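Side-chain contact in chlamydomonas reinhardtii THB1 (Chlamydomonas reinhardtii, PDB 6CII), which binds one heme group and, as a group I truncated hemoglobin with a 2-on-2 globin fold, probably binds oxygen at its iron: residues K47-R50 / R51-V54. Residues are numbered along the deposited sequence; the frame is centred on the assembly and turned at random.
With HEM (protoporphyrin IX containing Fe), chain B; CYN (cyanide ion), chain C.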
# COMPACT_ATOMS: atom_id res chain seq x y z
N LYS A 47 7.53 11.01 -5.66
CA LYS A 47 8.34 11.10 -4.45
C LYS A 47 7.44 11.33 -3.25
O LYS A 47 7.56 10.65 -2.23
CB LYS A 47 9.36 12.23 -4.60
CG LYS A 47 10.27 12.44 -3.40
CD LYS A 47 11.35 13.44 -3.78
CE LYS A 47 12.34 13.69 -2.67
NZ LYS A 47 13.46 14.57 -3.17
N LYS A 48 6.50 12.26 -3.37
CA LYS A 48 5.57 12.52 -2.29
C LYS A 48 4.65 11.33 -2.07
O LYS A 48 4.32 10.99 -0.93
CB LYS A 48 4.78 13.79 -2.58
CG LYS A 48 5.63 15.07 -2.71
CD LYS A 48 4.72 16.28 -2.97
CE LYS A 48 5.51 17.56 -3.09
NZ LYS A 48 4.58 18.71 -3.18
N GLN A 49 4.23 10.67 -3.16
CA GLN A 49 3.31 9.54 -3.03
C GLN A 49 3.97 8.37 -2.32
O GLN A 49 3.34 7.70 -1.51
CB GLN A 49 2.80 9.11 -4.40
CG GLN A 49 1.85 7.91 -4.32
CD GLN A 49 0.59 8.20 -3.51
OE1 GLN A 49 0.15 9.36 -3.39
NE2 GLN A 49 0.01 7.16 -2.94
N ARG A 50 5.25 8.11 -2.62
CA ARG A 50 5.97 7.08 -1.87
C ARG A 50 5.98 7.39 -0.38
O ARG A 50 5.74 6.51 0.44
CB ARG A 50 7.42 6.96 -2.36
CG ARG A 50 7.59 6.31 -3.72
CD ARG A 50 9.11 6.41 -4.18
NE ARG A 50 9.39 5.28 -5.04
CZ ARG A 50 9.02 5.20 -6.31
NH1 ARG A 50 8.39 6.23 -6.88
NH2 ARG A 50 9.29 4.09 -7.01
N ARG A 51 6.28 8.64 -0.02
CA ARG A 51 6.29 8.99 1.40
C ARG A 51 4.92 8.76 2.02
O ARG A 51 4.82 8.27 3.15
CB ARG A 51 6.75 10.44 1.59
CG ARG A 51 6.48 10.96 2.99
CD ARG A 51 7.06 12.34 3.23
NE ARG A 51 8.52 12.31 3.25
CZ ARG A 51 9.24 11.92 4.30
NH1 ARG A 51 8.64 11.53 5.41
NH2 ARG A 51 10.57 11.92 4.23
N LYS A 52 3.84 9.12 1.31
CA LYS A 52 2.51 8.92 1.87
C LYS A 52 2.22 7.44 2.05
O LYS A 52 1.63 7.04 3.06
CB LYS A 52 1.46 9.55 0.97
CG LYS A 52 1.50 11.07 1.01
CD LYS A 52 0.55 11.56 -0.06
CE LYS A 52 0.22 13.02 0.03
NZ LYS A 52 -0.72 13.31 -1.10
N GLN A 53 2.63 6.62 1.08
CA GLN A 53 2.33 5.20 1.19
C GLN A 53 3.13 4.56 2.31
O GLN A 53 2.61 3.71 3.04
CB GLN A 53 2.59 4.50 -0.16
CG GLN A 53 2.09 3.05 -0.20
CD GLN A 53 0.57 2.96 -0.06
OE1 GLN A 53 0.02 2.73 1.03
NE2 GLN A 53 -0.11 3.11 -1.17
N VAL A 54 4.40 4.95 2.47
CA VAL A 54 5.17 4.45 3.60
C VAL A 54 4.45 4.79 4.90
O VAL A 54 4.31 3.94 5.78
CB VAL A 54 6.61 5.00 3.58
CG1 VAL A 54 7.31 4.62 4.89
CG2 VAL A 54 7.37 4.42 2.39
CHA HEM B . -3.39 8.04 -3.01
CHB HEM B . -3.29 4.01 -0.24
CHC HEM B . -5.38 1.48 -3.92
CHD HEM B . -4.53 5.32 -6.93
C1A HEM B . -3.23 7.15 -1.97
C2A HEM B . -2.68 7.50 -0.69
C3A HEM B . -2.64 6.40 0.06
C4A HEM B . -3.15 5.30 -0.70
CMA HEM B . -2.13 6.24 1.51
CAA HEM B . -2.25 8.94 -0.32
CBA HEM B . -3.50 9.68 0.19
CGA HEM B . -3.11 11.01 0.76
O1A HEM B . -2.80 11.05 1.97
O2A HEM B . -3.09 12.01 -0.01
C1B HEM B . -3.82 3.00 -1.03
C2B HEM B . -3.92 1.63 -0.62
C3B HEM B . -4.48 0.92 -1.60
C4B HEM B . -4.77 1.82 -2.71
CMB HEM B . -3.45 1.10 0.75
CAB HEM B . -4.74 -0.59 -1.49
CBB HEM B . -4.82 -1.38 -2.56
C1C HEM B . -5.31 2.32 -5.03
C2C HEM B . -5.78 2.01 -6.36
C3C HEM B . -5.55 3.07 -7.16
C4C HEM B . -4.90 4.10 -6.39
CMC HEM B . -6.46 0.66 -6.71
CAC HEM B . -5.84 3.25 -8.68
CBC HEM B . -5.52 2.26 -9.50
C1D HEM B . -4.11 6.34 -6.08
C2D HEM B . -3.72 7.63 -6.57
C3D HEM B . -3.40 8.41 -5.51
C4D HEM B . -3.59 7.63 -4.31
CMD HEM B . -3.67 8.02 -8.06
CAD HEM B . -2.93 9.87 -5.58
CBD HEM B . -4.13 10.78 -5.83
CGD HEM B . -3.66 12.22 -5.93
O1D HEM B . -4.03 12.91 -6.91
O2D HEM B . -2.91 12.67 -5.02
NA HEM B . -3.51 5.80 -1.93
NB HEM B . -4.34 3.08 -2.33
NC HEM B . -4.81 3.63 -5.07
ND HEM B . -4.01 6.37 -4.69
FE HEM B . -4.16 4.75 -3.49
C CYN C . -2.34 4.07 -4.06
N CYN C . -1.22 3.93 -4.23
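Gln-49 and Gln-53, one turn apart on helix 46-60, form a local i to i+4 contact on the distal side of the heme in this 2-on-2 globin; that spacing puts both on one helix face, turned to the heme pocket. The backbone supplies the frame: Gln-53 N donates to Gln-49 O at 2.9 Å, and Lys-52 N to Lys-48 O at 3.0 Å. Both glutamines set CG anti to the backbone N (chi1 179° and -171°) and bend at chi2, but their amides turn differently: Gln-49 NE2 lies 3.4 Å from heme C1A, Gln-53 NE2 3.4 Å from CHB. Each NE2 donates to the hydroxyl of Tyr-28 on helix 16-33, which also bonds the cyanide and so ties both amides to the ligand. Lys-52, a known heme-binding residue of this protein, runs extended past Gln-49, its CD 4.0 Å from Gln-49 OE1; with cyanide present, its NZ donates a hydrogen bond to heme propionate oxygen O2A at 2.9 Å. With an alanine here, O2A would probably lose that bond and the nearby charge. Away from the heme, Arg-50 NE salt-bridges Asp-25 OD1 on helix 16-33, while Val-54 rests CG2 on Arg-50 O at 3.3 Å.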